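Local coordinates for HutD family protein (Pseudomonas aeruginosa, PDB 1YLL) that is of unknown function but, as a cupin-type HutD family protein, is probably linked to histidine utilisation, at residues Glu27-Asp32 with Arg109-Ile114. Numbering follows the deposited sequence.
Sequences EEIARD and RDFNLI
R109 and E27 meet at their ends across an intervening strand of the antiparallel sheet in this cupin-type beta fold. Strands 24-31 and 108-115 both pair with strand 42-49, one along each edge, so they run parallel to each other and meet through side chains alone. Long, flexible residues suit such a span. The R109 chain bends at its third torsion, and NH2 comes within 3.3 Å of E27 OE1. This salt bridge includes a weak hydrogen bond, with an N-H...O angle of only 129°. The carboxylate lies at the guanidinium edge with its plane turned 90° from that group, a poor match for a paired two-bond grip. R109 has its stronger partner in D48 of the middle strand, which takes NE and helps orient the guanidinium.

Two residues on, F111 turns the contact from polar to apolar with a buried aromatic ring. CG is anti to the backbone N (chi1 176°), and the ring edge presents CE1 to I29 CD1 at 4.1 Å, the two side chains crossing at about a right angle. The broad ring also stacks with F145 and touches C191, both on strands of the five-stranded sheet, so the contact sits where the two sheets meet. I29 supplies a slender apolar branch that also touches Y14. Opposite L44 the strand carries an extra residue, I29 and A30 together pairing with it in a classic beta bulge, with the backbone of I29 in a helix-like conformation. Just beyond the bulge, R31 folds back on E28 and offers one nitrogen to each carboxylate oxygen: R31 NE donates to E28 OE1 at 2.7 Å, and R31 NH2 meets the syn lone pair of E28 OE2 at 2.9 Å.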
loop_
_atom_site.group_PDB
_atom_site.type_symbol
_atom_site.label_atom_id
_atom_site.label_comp_id
_atom_site.label_asym_id
_atom_site.label_seq_id
_atom_site.Cartn_x
_atom_site.Cartn_y
_atom_site.Cartn_z
ATOM N N GLU D 27 14.882 -18.506 -21.511
ATOM C CA GLU D 27 13.522 -17.984 -21.355
ATOM C C GLU D 27 13.613 -16.445 -21.305
ATOM O O GLU D 27 14.079 -15.889 -20.313
ATOM C CB GLU D 27 12.873 -18.497 -20.059
ATOM C CG GLU D 27 12.564 -19.995 -20.065
ATOM C CD GLU D 27 11.797 -20.454 -18.827
ATOM O OE1 GLU D 27 11.765 -19.718 -17.816
ATOM O OE2 GLU D 27 11.242 -21.569 -18.859
ATOM N N GLU D 28 13.189 -15.766 -22.365
ATOM C CA GLU D 28 13.248 -14.303 -22.385
ATOM C C GLU D 28 12.143 -13.721 -21.564
ATOM O O GLU D 28 10.957 -14.008 -21.777
ATOM C CB GLU D 28 13.170 -13.757 -23.822
ATOM C CG GLU D 28 13.202 -12.207 -23.877
ATOM C CD GLU D 28 13.437 -11.655 -25.287
ATOM O OE1 GLU D 28 12.783 -10.659 -25.648
ATOM O OE2 GLU D 28 14.283 -12.190 -26.020
ATOM N N ILE D 29 12.518 -12.883 -20.611
ATOM C CA ILE D 29 11.538 -12.233 -19.754
ATOM C C ILE D 29 11.008 -10.977 -20.422
ATOM O O ILE D 29 9.790 -10.758 -20.479
ATOM C CB ILE D 29 12.192 -11.860 -18.397
ATOM C CG1 ILE D 29 12.632 -13.148 -17.677
ATOM C CG2 ILE D 29 11.210 -11.052 -17.535
ATOM C CD1 ILE D 29 13.416 -12.887 -16.410
ATOM N N ALA D 30 11.920 -10.162 -20.942
ATOM C CA ALA D 30 11.524 -8.911 -21.550
ATOM C C ALA D 30 12.650 -8.270 -22.351
ATOM O O ALA D 30 13.823 -8.594 -22.159
ATOM C CB ALA D 30 11.100 -7.952 -20.427
ATOM N N ARG D 31 12.298 -7.361 -23.258
ATOM C CA ARG D 31 13.293 -6.593 -24.009
ATOM C C ARG D 31 12.667 -5.219 -24.243
ATOM O O ARG D 31 11.450 -5.077 -24.143
ATOM C CB ARG D 31 13.635 -7.228 -25.354
ATOM C CG ARG D 31 12.453 -7.310 -26.290
ATOM C CD ARG D 31 12.945 -7.737 -27.660
ATOM N NE ARG D 31 13.598 -9.048 -27.611
ATOM C CZ ARG D 31 14.406 -9.509 -28.555
ATOM N NH1 ARG D 31 14.661 -8.775 -29.633
ATOM N NH2 ARG D 31 15.006 -10.677 -28.401
ATOM N N ASP D 32 13.485 -4.212 -24.527
ATOM C CA ASP D 32 12.916 -2.903 -24.770
ATOM C C ASP D 32 12.184 -2.903 -26.100
ATOM O O ASP D 32 11.116 -2.294 -26.230
ATOM C CB ASP D 32 13.973 -1.791 -24.751
ATOM C CG ASP D 32 15.039 -1.944 -25.829
ATOM O OD1 ASP D 32 15.517 -0.887 -26.326
ATOM O OD2 ASP D 32 15.423 -3.076 -26.171
ATOM N N ARG D 109 20.587 -22.731 -13.392
ATOM C CA ARG D 109 19.689 -21.789 -14.052
ATOM C C ARG D 109 20.315 -20.463 -13.691
ATOM O O ARG D 109 20.822 -20.273 -12.573
ATOM C CB ARG D 109 18.267 -21.832 -13.490
ATOM C CG ARG D 109 17.574 -23.175 -13.694
ATOM C CD ARG D 109 16.059 -23.039 -13.522
ATOM N NE ARG D 109 15.445 -22.522 -14.747
ATOM C CZ ARG D 109 14.227 -21.988 -14.808
ATOM N NH1 ARG D 109 13.498 -21.897 -13.713
ATOM N NH2 ARG D 109 13.741 -21.551 -15.963
ATOM N N ASP D 110 20.316 -19.539 -14.644
ATOM C CA ASP D 110 20.900 -18.246 -14.377
ATOM C C ASP D 110 19.941 -17.139 -14.788
ATOM O O ASP D 110 18.901 -17.392 -15.400
ATOM C CB ASP D 110 22.253 -18.066 -15.089
ATOM C CG ASP D 110 22.178 -18.229 -16.584
ATOM O OD1 ASP D 110 21.157 -17.848 -17.221
ATOM O OD2 ASP D 110 23.183 -18.726 -17.138
ATOM N N PHE D 111 20.288 -15.930 -14.375
ATOM C CA PHE D 111 19.508 -14.732 -14.643
ATOM C C PHE D 111 20.486 -13.829 -15.410
ATOM O O PHE D 111 21.608 -13.589 -14.943
ATOM C CB PHE D 111 19.123 -14.150 -13.288
ATOM C CG PHE D 111 18.402 -12.850 -13.360
ATOM C CD1 PHE D 111 17.104 -12.779 -13.898
ATOM C CD2 PHE D 111 18.989 -11.700 -12.869
ATOM C CE1 PHE D 111 16.427 -11.568 -13.941
ATOM C CE2 PHE D 111 18.304 -10.478 -12.906
ATOM C CZ PHE D 111 17.032 -10.418 -13.445
ATOM N N ASN D 112 20.046 -13.318 -16.564
ATOM C CA ASN D 112 20.942 -12.563 -17.435
ATOM C C ASN D 112 20.418 -11.217 -17.822
ATOM O O ASN D 112 19.284 -11.137 -18.243
ATOM C CB ASN D 112 21.102 -13.316 -18.769
ATOM C CG ASN D 112 22.131 -14.425 -18.720
ATOM O OD1 ASN D 112 23.328 -14.166 -18.628
ATOM N ND2 ASN D 112 21.666 -15.666 -18.797
ATOM N N LEU D 113 21.259 -10.176 -17.724
ATOM C CA LEU D 113 20.880 -8.852 -18.240
ATOM C C LEU D 113 21.873 -8.650 -19.389
ATOM O O LEU D 113 23.049 -8.858 -19.191
ATOM C CB LEU D 113 21.184 -7.745 -17.216
ATOM C CG LEU D 113 20.545 -6.340 -17.280
ATOM C CD1 LEU D 113 21.537 -5.288 -16.894
ATOM C CD2 LEU D 113 19.868 -6.037 -18.588
ATOM N N ILE D 114 21.393 -8.303 -20.580
ATOM C CA ILE D 114 22.300 -8.005 -21.690
ATOM C C ILE D 114 21.840 -6.639 -22.181
ATOM O O ILE D 114 20.657 -6.469 -22.445
ATOM C CB ILE D 114 22.149 -9.058 -22.802
ATOM C CG1 ILE D 114 22.449 -10.445 -22.210
ATOM C CG2 ILE D 114 23.083 -8.739 -24.017
ATOM C CD1 ILE D 114 22.324 -11.578 -23.204
#